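Local coordinates for protein Cry23AA1 (Bacillus thuringiensis, PDB 4RHZ) that probably acts as an aerolysin-type, pore-forming insecticidal toxin, working as one half of a binary pair with Cry37Aa1 and carrying a bound zinc ion, at residues Val110-Ser115 / Gln223-Ile228; Tyr118-Thr123 / Val165-Ser170; Phe31-Glu36 / Val89-Ser94; Lys57-Thr62 / Val67-Ser72; Ala192-Ala195 / Asn200-Leu203. One frame throughout, in Å; residues are numbered along the deposited sequence.

Interaction 1 (Val110-Ser115 / Gln223-Ile228); sequences VTLTVS and QGLRSI
Gln223 packs against Leu112 while its side-chain amide is gripped at both ends. NE2 donates to Gly224 O (2.9 Å, N-H...O 172°), the acceptor lying in the amide plane, and OE1 takes a hydrogen bond from Asn257 ND2. Asn257 ND2 also bonds Thr113 O, so one asparagine links both strands. The contact lies between the two beta-sheets in the middle of the aerolysin-family fold: 110-115 enters strand 111-119 of the small four-stranded sheet, whereas 223-228 belongs to the long strand 211-235 of the large sheet. No hydrogen bond runs directly between the segments, and the CA atoms of Leu112 and Leu225 are 7.9 Å apart.

Leu112 does most of the touching through CD2. With CG held between the backbone N and the carbonyl carbon (chi1 84°), this methyl reaches Gln223 OE1 at 3.7 Å and, equally close, Leu225 CD2 at 3.7 Å. Leu112 and Gln223 reach toward each other from their two strands, while Leu225 lies crosswise to Leu112. Val258 of strand 258-259 touches Val110, Leu112, Gln223 and Leu225, adding to the buried packing between the sheets.

Leu225 and Arg226 form a classic beta bulge opposite Gln155, where the strand departs from regular pairing. The side chain of Gln223 lies about 4 Å from that of His79 and about 5 Å from the zinc ion, so its fixed amide borders the metal site, whose protein ligands are His79, Glu130 and His132. Beyond it, the second branch of Leu225 meets the first segment too, with CD1 4.3 Å from Val110 CG2.

Interaction 2 (Tyr118-Thr123 / Val165-Ser170); sequences YNYSTT and VECDMS
Tyr120 lies with one ring face against Val165, the two side chains alongside each other and running in opposite senses. Val165 CG1 stands 3.6 Å from the ring centroid and only 5° off the ring normal, a CH-pi contact over the centre of the face. That methyl is nearly equidistant from all six ring carbons; Val165 chi1 of 178°, which sets CG1 trans to the backbone nitrogen, brings it there. Cys167 SG comes obliquely, 4.2 Å from Tyr120 CE2, as a sulfur-aromatic neighbour. The rim of the same ring has carbonyl oxygens in its plane, Tyr118 O and Glu166 O.

The phenol belongs to the turn that ends strand 111-119 of the small sheet in this aerolysin-family protein, and the valine to the long strand 146-179 of the large sheet, so the ring bridges the two sheets. A type I turn from Asn119 to Thr122 begins at the last strand residue. It is reinforced by an Asx turn in which Asn119 OD1 accepts from Ser121 N at 2.9 Å, the donor standing above the carbonyl plane.

At the far end of the ring, Tyr120 OH has both Glu166 O (3.1 Å) and Thr97 OG1 within hydrogen-bonding reach, and its single proton may go to either. A methyl thus covers the apolar face, while the buried hydroxyl sits beside a carbonyl and a threonine with its hydrogen-bond direction not fixed.

Interaction 3 (Phe31-Glu36 / Val89-Ser94); sequences FKVFNE and VKAGTS
Phe31 begins the first segment by laying CE2 of its ring 4.3 Å from Ala91 CB, obliquely rather than by face or edge. Its ring swings away from the backbone nitrogen (chi1 -165°) and also meets Tyr27 edge-to-face. The segment then becomes strand 32-40 of the large sheet of the aerolysin-family fold, paired with strand 146-179; the facing residues 89-94 run off the end of strand 67-90 into a loop.

Lys32 points away from that loop. Val33 turns back toward it and is the second residue to touch Ala91, using the CG2 branch, while its side chain also packs on Ile95. The small methyl of Ala91, itself directed at the strand, is therefore shared by a ring and a branched aliphatic side chain. Farther along, Phe34 pairs through its backbone with Asp168, and Asn35 ND2 is hydrogen-bonded to Asp168 OD2, tying this part of the segment to strand 146-179.

No hydrogen bond crosses between the segments, which meet through a small patch of carbon near the surface. Its three members form a close triangle: Ala91 CB is 4.3 Å from Val33 CG2, and that same CG2 is 3.9 Å from Phe31 CE2.

Interaction 4 (Lys57-Thr62 / Val67-Ser72); sequences KRVDNT and VESTVS
The facing strands 57-61 and 67-72 run antiparallel, their axes 168° apart in direction and 8.8 Å distant at closest approach, with Lys57 opposite Val71, Val59 opposite Ser69 and Asn61 opposite Val67. No backbone bonds join them. This is a beta arch: 50-61 pairs with 146-179 and 67-90 with 126-142, so the two arms face each other through side chains at one end of the elongated aerolysin-family molecule.

Val59 straddles Ser69, CG1 lying 3.8 Å from Ser69 OG and CG2 nearly as near; CG2 also meets Val71 CG1 at 4.4 Å. Asn61 sets its amide across Val67, both OD1 and ND2 lying 3.6 Å from Val67 CG2, though Val67 has two conformers and this touch is less certain. The amide itself is tied down elsewhere: ND2 donates to Ile142 O and Tyr65 O, and OD1 accepts from Gly63 N, so it knits the bend of the arch.

At the open end Lys57 stretches its extended chain across the gap to Ser72 O; the modelled NZ-O separation of 2.5 Å is doubtfully short. A water supports the link, accepting from Lys57 NZ at 3.2 Å and from Ser72 N at 3.0 Å. On the outer side, Arg58 makes a cation-pi contact with Tyr147 and a side-on salt bridge to Asp60, NE 2.7 Å from OD1 and NH2 on OD2, each carboxylate oxygen offering its syn lone pair.

Interaction 5 (Ala192-Ala195 / Asn200-Leu203); sequences ADLA and NLNL
Apolar contacts carry this meeting of Leu194 and Ala195 with Leu201 and Leu203. Leu194 uses both methyls: CD2 lies 4.1 Å from Leu201 CD1, the one side chain set roughly perpendicular to the other, and CD1 reaches Leu203 CD1 at 4.4 Å. The first torsion of Leu194 is unusual for leucine (chi1 -138°), and its branches spread over both partners. Ala195 CB meets both Leu203 CB (3.9 Å) and the backbone oxygen Leu203 O (3.7 Å).

These residues lie beside the large sheet of the aerolysin-family fold, where helix 191-197 ends, the chain reverses, and short strand 203-205 pairs antiparallel with strand 211-235. Neighbouring parts cover the leucines, Ile10 and Glu9 of helix 6-18 lying against Leu194, Glu9 also against Leu201, and Phe213 against Leu203.

Polar bonds serve the ends of the segments instead of crossing between them. Asp193 OD2 accepts from Ser190 N at the start of the helix, and Asn200 N bonds Asn198 OD1. The positive phi of Asn202 (64°) accompanies the reversal into strand 203-205, and its backbone pairs with that of Lys214.

Overall arrangement
The five contacts are strung along an elongated molecule. Interaction 4 lies at one end, its centre 69 Å from that of interaction 5 and on the opposite side of the chain's centre; interaction 1 lies between, beside the zinc site. Interactions 2 and 3 touch, their centres 7 Å apart, and interaction 5 is 14 Å from each. Along the chain, interaction 4 is nested inside the loop closed by interaction 3, and interactions 2 and 5 inside that closed by interaction 1. Interactions 1 to 4 all reach the large sheet; 1 and 2 share strand 111-119 of the small one, and the long strand 67-90 connects interactions 3 and 4 across 63 Å of this aerolysin-family toxin.

Interaction 1 (Val110-Ser115 / Gln223-Ile228)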
# COMPACT_ATOMS: atom_id res chain seq x y z
N VAL A 110 -0.80 2.50 -11.94
CA VAL A 110 -0.56 1.10 -11.79
C VAL A 110 -1.80 0.54 -11.04
O VAL A 110 -2.45 1.25 -10.26
CB VAL A 110 0.83 0.94 -11.14
CG1 VAL A 110 1.18 2.24 -10.35
CG2 VAL A 110 0.95 -0.32 -10.31
N THR A 111 -2.13 -0.71 -11.39
CA THR A 111 -3.28 -1.43 -10.94
C THR A 111 -2.84 -2.74 -10.31
O THR A 111 -2.07 -3.45 -10.95
CB THR A 111 -4.19 -1.77 -12.17
OG1 THR A 111 -5.31 -0.87 -12.15
CG2 THR A 111 -4.75 -3.22 -12.14
N LEU A 112 -3.32 -3.08 -9.11
CA LEU A 112 -3.03 -4.45 -8.66
C LEU A 112 -4.29 -5.32 -8.42
O LEU A 112 -5.34 -4.82 -7.95
CB LEU A 112 -2.00 -4.52 -7.52
CG LEU A 112 -2.36 -4.34 -6.05
CD1 LEU A 112 -3.30 -5.44 -5.59
CD2 LEU A 112 -1.17 -4.38 -5.12
N THR A 113 -4.13 -6.59 -8.75
CA THR A 113 -5.16 -7.60 -8.63
C THR A 113 -4.90 -8.56 -7.51
O THR A 113 -3.86 -9.22 -7.45
CB THR A 113 -5.32 -8.39 -9.93
OG1 THR A 113 -5.96 -7.53 -10.86
CG2 THR A 113 -6.25 -9.65 -9.76
N VAL A 114 -5.88 -8.64 -6.62
CA VAL A 114 -5.78 -9.56 -5.50
C VAL A 114 -7.16 -10.18 -5.15
O VAL A 114 -8.22 -9.57 -5.34
CB VAL A 114 -5.12 -8.86 -4.28
CG1 VAL A 114 -6.02 -7.79 -3.71
CG2 VAL A 114 -4.78 -9.87 -3.19
N SER A 115 -7.13 -11.40 -4.65
CA SER A 115 -8.34 -12.17 -4.44
C SER A 115 -8.30 -12.72 -3.03
O SER A 115 -7.22 -13.05 -2.49
CB SER A 115 -8.37 -13.37 -5.41
OG SER A 115 -8.85 -13.00 -6.71
N GLN A 223 3.38 -5.56 -1.39
CA GLN A 223 4.25 -6.29 -2.35
C GLN A 223 5.04 -5.35 -3.21
O GLN A 223 4.69 -4.17 -3.38
CB GLN A 223 3.42 -7.20 -3.30
CG GLN A 223 2.42 -6.41 -4.00
CD GLN A 223 1.72 -7.18 -5.09
OE1 GLN A 223 0.56 -7.62 -4.90
NE2 GLN A 223 2.40 -7.34 -6.27
N GLY A 224 6.05 -5.93 -3.85
CA GLY A 224 6.73 -5.24 -4.94
C GLY A 224 5.75 -5.10 -6.05
O GLY A 224 5.05 -6.08 -6.42
N LEU A 225 5.68 -3.91 -6.62
CA LEU A 225 4.83 -3.76 -7.76
C LEU A 225 5.55 -3.81 -9.09
O LEU A 225 4.96 -4.26 -10.08
CB LEU A 225 4.10 -2.44 -7.71
CG LEU A 225 3.32 -2.11 -6.45
CD1 LEU A 225 2.99 -0.61 -6.55
CD2 LEU A 225 1.99 -2.97 -6.40
N ARG A 226 6.78 -3.29 -9.13
CA ARG A 226 7.61 -3.25 -10.33
C ARG A 226 9.04 -2.90 -10.00
O ARG A 226 9.31 -2.33 -8.90
CB ARG A 226 7.08 -2.33 -11.38
CG ARG A 226 6.59 -1.05 -10.84
CD ARG A 226 6.97 -0.02 -11.76
NE ARG A 226 5.87 0.60 -12.40
CZ ARG A 226 5.86 0.99 -13.69
NH1 ARG A 226 6.92 0.78 -14.49
NH2 ARG A 226 4.78 1.58 -14.18
N SER A 227 9.94 -3.32 -10.90
CA SER A 227 11.37 -3.09 -10.80
C SER A 227 11.71 -2.06 -11.89
O SER A 227 11.03 -1.97 -12.94
CB SER A 227 12.16 -4.40 -10.96
OG SER A 227 11.96 -4.93 -12.29
N ILE A 228 12.69 -1.22 -11.60
CA ILE A 228 13.17 -0.22 -12.53
C ILE A 228 14.73 -0.27 -12.45
O ILE A 228 15.32 -0.53 -11.36
CB ILE A 228 12.66 1.15 -12.10
CG1 ILE A 228 11.17 1.27 -12.36
CG2 ILE A 228 13.35 2.28 -12.90
CD1 ILE A 228 10.53 2.48 -11.67

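Interaction 2 (Tyr118-Thr123 / Val165-Ser170)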
# COMPACT_ATOMS: atom_id res chain seq x y z
N TYR A 118 -13.75 -15.05 1.47
CA TYR A 118 -14.51 -14.71 2.67
C TYR A 118 -15.55 -15.77 3.10
O TYR A 118 -16.55 -15.97 2.41
CB TYR A 118 -15.13 -13.36 2.51
CG TYR A 118 -14.06 -12.31 2.40
CD1 TYR A 118 -13.51 -11.74 3.54
CD2 TYR A 118 -13.56 -11.92 1.15
CE1 TYR A 118 -12.53 -10.77 3.44
CE2 TYR A 118 -12.55 -10.97 1.05
CZ TYR A 118 -12.05 -10.40 2.16
OH TYR A 118 -11.05 -9.45 2.02
N ASN A 119 -15.25 -16.43 4.21
CA ASN A 119 -16.21 -17.30 4.87
C ASN A 119 -16.98 -16.50 5.96
O ASN A 119 -16.41 -16.10 6.98
CB ASN A 119 -15.50 -18.50 5.47
CG ASN A 119 -16.50 -19.43 6.32
OD1 ASN A 119 -17.68 -19.06 6.64
ND2 ASN A 119 -15.99 -20.58 6.73
N TYR A 120 -18.27 -16.28 5.72
CA TYR A 120 -19.07 -15.35 6.58
C TYR A 120 -19.23 -15.77 8.03
O TYR A 120 -19.47 -14.93 8.89
CB TYR A 120 -20.44 -15.07 5.98
CG TYR A 120 -20.47 -14.31 4.67
CD1 TYR A 120 -19.49 -14.47 3.69
CD2 TYR A 120 -21.56 -13.49 4.37
CE1 TYR A 120 -19.59 -13.79 2.43
CE2 TYR A 120 -21.64 -12.81 3.16
CZ TYR A 120 -20.66 -12.97 2.21
OH TYR A 120 -20.81 -12.31 1.03
N SER A 121 -18.97 -17.04 8.29
CA SER A 121 -19.27 -17.68 9.57
C SER A 121 -18.11 -17.75 10.55
O SER A 121 -18.30 -18.27 11.68
CB SER A 121 -19.81 -19.11 9.31
OG SER A 121 -20.92 -18.94 8.39
N THR A 122 -16.95 -17.25 10.14
CA THR A 122 -15.81 -17.25 11.07
C THR A 122 -15.09 -15.91 11.10
O THR A 122 -15.17 -15.15 10.13
CB THR A 122 -14.80 -18.44 10.77
OG1 THR A 122 -13.74 -18.37 11.72
CG2 THR A 122 -14.14 -18.34 9.35
N THR A 123 -14.41 -15.59 12.21
CA THR A 123 -13.53 -14.43 12.25
C THR A 123 -12.03 -14.81 12.06
O THR A 123 -11.10 -13.97 12.26
CB THR A 123 -13.58 -13.72 13.58
OG1 THR A 123 -13.23 -14.69 14.58
CG2 THR A 123 -14.93 -13.16 13.88
N VAL A 165 -19.18 -7.02 3.91
CA VAL A 165 -19.49 -8.45 3.80
C VAL A 165 -21.04 -8.60 3.99
O VAL A 165 -21.55 -8.47 5.10
CB VAL A 165 -18.71 -9.23 4.89
CG1 VAL A 165 -19.02 -10.71 4.87
CG2 VAL A 165 -17.18 -9.01 4.77
N GLU A 166 -21.76 -8.82 2.91
CA GLU A 166 -23.18 -8.62 2.84
C GLU A 166 -23.88 -9.78 2.20
O GLU A 166 -23.32 -10.43 1.30
CB GLU A 166 -23.50 -7.38 2.01
CG GLU A 166 -23.16 -6.12 2.77
CD GLU A 166 -23.57 -4.89 1.99
OE1 GLU A 166 -24.58 -4.27 2.34
OE2 GLU A 166 -22.94 -4.57 0.96
N CYS A 167 -25.11 -10.03 2.66
CA CYS A 167 -26.04 -10.92 1.91
C CYS A 167 -27.51 -10.67 2.31
O CYS A 167 -27.78 -9.94 3.25
CB CYS A 167 -25.71 -12.39 2.08
SG CYS A 167 -25.77 -12.87 3.81
N ASP A 168 -28.42 -11.28 1.55
CA ASP A 168 -29.87 -11.30 1.84
C ASP A 168 -30.28 -12.68 2.30
O ASP A 168 -29.68 -13.69 1.95
CB ASP A 168 -30.68 -10.98 0.58
CG ASP A 168 -30.54 -9.53 0.13
OD1 ASP A 168 -30.32 -8.66 1.01
OD2 ASP A 168 -30.70 -9.27 -1.08
N MET A 169 -31.36 -12.71 3.05
CA MET A 169 -31.87 -13.95 3.60
C MET A 169 -33.39 -13.84 3.55
O MET A 169 -33.96 -12.76 3.83
CB MET A 169 -31.39 -14.09 5.03
CG MET A 169 -30.01 -14.62 5.13
SD MET A 169 -29.47 -14.84 6.85
CE MET A 169 -27.68 -14.67 6.67
N SER A 170 -34.04 -14.92 3.16
CA SER A 170 -35.50 -15.01 3.22
C SER A 170 -35.83 -16.40 3.73
O SER A 170 -34.98 -17.33 3.66
CB SER A 170 -36.13 -14.82 1.85
OG SER A 170 -35.67 -15.87 1.04

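Interaction 3 (Phe31-Glu36 / Val89-Ser94)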
# COMPACT_ATOMS: atom_id res chain seq x y z
N PHE A 31 -35.78 -21.70 3.54
CA PHE A 31 -34.76 -20.77 3.97
C PHE A 31 -33.69 -20.55 2.91
O PHE A 31 -33.10 -21.50 2.41
CB PHE A 31 -34.09 -21.18 5.24
CG PHE A 31 -33.33 -20.09 5.83
CD1 PHE A 31 -33.96 -19.18 6.64
CD2 PHE A 31 -31.97 -19.91 5.50
CE1 PHE A 31 -33.24 -18.13 7.20
CE2 PHE A 31 -31.26 -18.86 6.02
CZ PHE A 31 -31.91 -17.95 6.90
N LYS A 32 -33.48 -19.29 2.54
CA LYS A 32 -32.40 -19.04 1.61
C LYS A 32 -31.45 -17.86 1.90
O LYS A 32 -31.83 -16.81 2.44
CB LYS A 32 -32.85 -19.15 0.12
CG LYS A 32 -34.04 -18.28 -0.27
CD LYS A 32 -34.38 -18.35 -1.81
CE LYS A 32 -35.12 -17.06 -2.30
NZ LYS A 32 -34.54 -16.49 -3.58
N VAL A 33 -30.19 -18.08 1.55
CA VAL A 33 -29.19 -17.01 1.52
C VAL A 33 -28.83 -16.69 0.05
O VAL A 33 -28.61 -17.55 -0.74
CB VAL A 33 -27.94 -17.43 2.26
CG1 VAL A 33 -26.87 -16.26 2.27
CG2 VAL A 33 -28.29 -17.90 3.69
N PHE A 34 -28.78 -15.42 -0.29
CA PHE A 34 -28.45 -15.07 -1.68
C PHE A 34 -27.94 -13.61 -1.75
O PHE A 34 -27.88 -12.88 -0.70
CB PHE A 34 -29.70 -15.27 -2.59
CG PHE A 34 -30.91 -14.48 -2.14
CD1 PHE A 34 -31.25 -13.28 -2.78
CD2 PHE A 34 -31.69 -14.90 -1.04
CE1 PHE A 34 -32.41 -12.55 -2.35
CE2 PHE A 34 -32.83 -14.18 -0.61
CZ PHE A 34 -33.18 -13.00 -1.25
N ASN A 35 -27.61 -13.19 -3.00
CA ASN A 35 -26.96 -11.90 -3.27
C ASN A 35 -25.78 -11.71 -2.34
O ASN A 35 -25.66 -10.66 -1.70
CB ASN A 35 -27.92 -10.71 -3.05
CG ASN A 35 -29.09 -10.71 -4.01
OD1 ASN A 35 -29.04 -11.36 -5.06
ND2 ASN A 35 -30.18 -10.03 -3.63
N GLU A 36 -24.96 -12.74 -2.17
CA GLU A 36 -23.69 -12.58 -1.43
C GLU A 36 -22.81 -11.59 -2.19
O GLU A 36 -22.74 -11.60 -3.44
CB GLU A 36 -22.95 -13.90 -1.34
CG GLU A 36 -23.63 -14.94 -0.47
CD GLU A 36 -24.36 -15.98 -1.28
OE1 GLU A 36 -25.07 -15.63 -2.25
OE2 GLU A 36 -24.18 -17.17 -0.94
N VAL A 89 -21.88 -13.77 10.03
CA VAL A 89 -23.18 -14.40 10.21
C VAL A 89 -23.05 -15.91 9.98
O VAL A 89 -22.33 -16.36 9.07
CB VAL A 89 -24.27 -13.71 9.34
CG1 VAL A 89 -24.07 -13.95 7.80
CG2 VAL A 89 -25.73 -14.02 9.83
N LYS A 90 -23.68 -16.69 10.88
CA LYS A 90 -23.80 -18.13 10.70
C LYS A 90 -25.29 -18.57 10.64
O LYS A 90 -26.07 -18.45 11.63
CB LYS A 90 -23.13 -18.82 11.86
CG LYS A 90 -23.17 -20.38 11.80
CD LYS A 90 -22.22 -20.91 12.91
CE LYS A 90 -22.16 -22.41 12.96
NZ LYS A 90 -21.70 -22.95 11.67
N ALA A 91 -25.65 -19.07 9.46
CA ALA A 91 -27.00 -19.53 9.11
C ALA A 91 -26.84 -21.00 9.07
O ALA A 91 -25.89 -21.51 9.64
CB ALA A 91 -27.38 -19.03 7.76
N GLY A 92 -27.71 -21.71 8.39
CA GLY A 92 -27.61 -23.16 8.47
C GLY A 92 -26.68 -23.80 7.44
O GLY A 92 -26.15 -24.91 7.62
N THR A 93 -26.53 -23.13 6.33
CA THR A 93 -25.67 -23.59 5.26
C THR A 93 -24.40 -22.66 5.15
O THR A 93 -24.39 -21.51 5.60
CB THR A 93 -26.57 -23.64 3.98
OG1 THR A 93 -25.78 -23.91 2.84
CG2 THR A 93 -27.29 -22.33 3.75
N SER A 94 -23.31 -23.18 4.63
CA SER A 94 -22.10 -22.41 4.30
C SER A 94 -22.36 -21.08 3.59
O SER A 94 -22.99 -21.07 2.54
CB SER A 94 -21.29 -23.22 3.28
OG SER A 94 -20.13 -23.65 3.91

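Interaction 4 (Lys57-Thr62 / Val67-Ser72)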
# COMPACT_ATOMS: atom_id res chain seq x y z
N LYS A 57 25.22 -1.00 -9.65
CA LYS A 57 26.36 -1.53 -10.36
C LYS A 57 26.98 -0.37 -11.13
O LYS A 57 26.28 0.33 -11.90
CB LYS A 57 25.88 -2.66 -11.29
CG LYS A 57 25.65 -3.93 -10.51
CD LYS A 57 25.41 -5.17 -11.29
CE LYS A 57 25.23 -6.36 -10.28
NZ LYS A 57 24.96 -7.64 -10.97
N ARG A 58 28.26 -0.13 -10.85
CA ARG A 58 28.99 0.93 -11.46
C ARG A 58 30.00 0.32 -12.52
O ARG A 58 30.72 -0.69 -12.23
CB ARG A 58 29.76 1.72 -10.39
CG ARG A 58 30.52 2.90 -10.96
CD ARG A 58 31.42 3.70 -9.92
NE ARG A 58 32.44 4.51 -10.60
CZ ARG A 58 32.95 5.69 -10.18
NH1 ARG A 58 32.48 6.26 -9.05
NH2 ARG A 58 33.91 6.31 -10.90
N VAL A 59 30.06 0.97 -13.68
CA VAL A 59 30.98 0.55 -14.77
C VAL A 59 31.68 1.79 -15.29
O VAL A 59 31.02 2.67 -15.81
CB VAL A 59 30.28 -0.16 -15.95
CG1 VAL A 59 31.32 -0.75 -16.95
CG2 VAL A 59 29.35 -1.31 -15.48
N ASP A 60 32.99 1.83 -15.13
CA ASP A 60 33.85 2.89 -15.66
C ASP A 60 34.43 2.49 -17.06
O ASP A 60 35.11 1.44 -17.18
CB ASP A 60 34.99 3.16 -14.68
CG ASP A 60 34.49 3.78 -13.35
OD1 ASP A 60 33.48 3.36 -12.75
OD2 ASP A 60 35.11 4.73 -12.86
N ASN A 61 34.10 3.26 -18.10
CA ASN A 61 34.71 3.14 -19.41
C ASN A 61 35.88 4.13 -19.51
O ASN A 61 35.71 5.31 -19.87
CB ASN A 61 33.68 3.39 -20.51
CG ASN A 61 34.31 3.28 -21.97
OD1 ASN A 61 35.45 2.90 -22.12
ND2 ASN A 61 33.55 3.65 -23.01
N THR A 62 37.07 3.72 -19.12
CA THR A 62 38.17 4.69 -19.15
C THR A 62 38.80 4.84 -20.57
O THR A 62 39.78 5.54 -20.70
CB THR A 62 39.29 4.32 -18.21
OG1 THR A 62 39.78 3.04 -18.61
CG2 THR A 62 38.81 4.21 -16.73
N VAL A 67 31.61 1.44 -25.17
CA VAL A 67 31.52 0.01 -24.84
C VAL A 67 30.05 -0.36 -24.58
O VAL A 67 29.23 0.49 -24.24
CB VAL A 67 32.41 -0.34 -23.62
CG1 VAL A 67 32.47 -1.84 -23.39
CG2 VAL A 67 33.83 0.17 -23.82
N GLU A 68 29.70 -1.63 -24.77
CA GLU A 68 28.38 -2.12 -24.42
C GLU A 68 28.64 -2.90 -23.18
O GLU A 68 29.66 -3.58 -23.08
CB GLU A 68 27.78 -3.00 -25.51
CG GLU A 68 27.51 -2.21 -26.82
CD GLU A 68 26.24 -2.61 -27.58
OE1 GLU A 68 25.52 -1.72 -28.09
OE2 GLU A 68 25.95 -3.83 -27.67
N SER A 69 27.75 -2.76 -22.19
CA SER A 69 27.91 -3.48 -20.94
C SER A 69 26.53 -3.98 -20.51
O SER A 69 25.52 -3.24 -20.53
CB SER A 69 28.51 -2.56 -19.90
OG SER A 69 29.08 -3.25 -18.82
N THR A 70 26.48 -5.26 -20.13
CA THR A 70 25.26 -5.83 -19.61
C THR A 70 25.21 -5.75 -18.08
O THR A 70 26.11 -6.25 -17.43
CB THR A 70 25.10 -7.27 -20.11
OG1 THR A 70 24.81 -7.19 -21.51
CG2 THR A 70 23.89 -7.98 -19.42
N VAL A 71 24.19 -5.07 -17.53
CA VAL A 71 24.02 -5.11 -16.03
C VAL A 71 22.75 -5.90 -15.66
O VAL A 71 21.68 -5.67 -16.23
CB VAL A 71 23.97 -3.70 -15.36
CG1 VAL A 71 25.35 -3.03 -15.41
CG2 VAL A 71 22.97 -2.80 -16.06
N SER A 72 22.92 -6.80 -14.70
CA SER A 72 21.95 -7.78 -14.32
C SER A 72 21.78 -7.66 -12.83
O SER A 72 22.77 -7.58 -12.10
CB SER A 72 22.50 -9.21 -14.53
OG SER A 72 22.58 -9.46 -15.89
O HOH W 1 25.86 -7.17 -14.01

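Interaction 5 (Ala192-Ala195 / Asn200-Leu203)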
# COMPACT_ATOMS: atom_id res chain seq x y z
N ALA A 192 -36.25 -11.71 8.81
CA ALA A 192 -36.91 -10.36 8.95
C ALA A 192 -37.56 -10.07 10.31
O ALA A 192 -37.38 -9.00 10.85
CB ALA A 192 -37.96 -10.17 7.88
N ASP A 193 -38.34 -11.02 10.84
CA ASP A 193 -38.96 -10.88 12.18
C ASP A 193 -37.88 -10.68 13.24
O ASP A 193 -37.99 -9.82 14.17
CB ASP A 193 -39.78 -12.14 12.55
CG ASP A 193 -40.98 -12.35 11.65
OD1 ASP A 193 -41.49 -11.34 11.11
OD2 ASP A 193 -41.41 -13.53 11.47
N LEU A 194 -36.80 -11.45 13.10
CA LEU A 194 -35.67 -11.34 14.04
C LEU A 194 -35.07 -9.94 13.93
O LEU A 194 -34.71 -9.35 14.92
CB LEU A 194 -34.63 -12.34 13.65
CG LEU A 194 -33.89 -13.16 14.67
CD1 LEU A 194 -32.54 -13.40 14.07
CD2 LEU A 194 -33.80 -12.58 16.05
N ALA A 195 -34.98 -9.42 12.70
CA ALA A 195 -34.41 -8.08 12.50
C ALA A 195 -35.33 -7.00 13.13
O ALA A 195 -34.85 -6.09 13.81
CB ALA A 195 -34.17 -7.83 10.98
N ASN A 200 -29.82 -4.72 16.66
CA ASN A 200 -28.37 -4.75 16.94
C ASN A 200 -27.64 -5.98 16.42
O ASN A 200 -26.66 -6.39 17.01
CB ASN A 200 -28.12 -4.65 18.46
CG ASN A 200 -28.71 -3.38 19.06
OD1 ASN A 200 -29.48 -3.43 20.01
ND2 ASN A 200 -28.36 -2.23 18.48
N LEU A 201 -28.14 -6.58 15.34
CA LEU A 201 -27.55 -7.81 14.81
C LEU A 201 -27.09 -7.65 13.34
O LEU A 201 -26.93 -8.63 12.65
CB LEU A 201 -28.61 -8.95 14.87
CG LEU A 201 -29.28 -9.24 16.22
CD1 LEU A 201 -30.28 -10.39 16.08
CD2 LEU A 201 -28.34 -9.52 17.35
N ASN A 202 -26.93 -6.43 12.86
CA ASN A 202 -26.43 -6.20 11.48
C ASN A 202 -27.40 -6.74 10.47
O ASN A 202 -27.04 -6.97 9.30
CB ASN A 202 -25.00 -6.76 11.23
CG ASN A 202 -23.92 -6.03 12.06
OD1 ASN A 202 -24.02 -4.84 12.31
ND2 ASN A 202 -22.89 -6.76 12.49
N LEU A 203 -28.64 -6.92 10.91
CA LEU A 203 -29.70 -7.33 9.99
C LEU A 203 -30.78 -6.28 9.98
O LEU A 203 -31.16 -5.76 11.04
CB LEU A 203 -30.35 -8.62 10.46
CG LEU A 203 -29.44 -9.80 10.54
CD1 LEU A 203 -29.96 -10.80 11.64
CD2 LEU A 203 -29.36 -10.41 9.12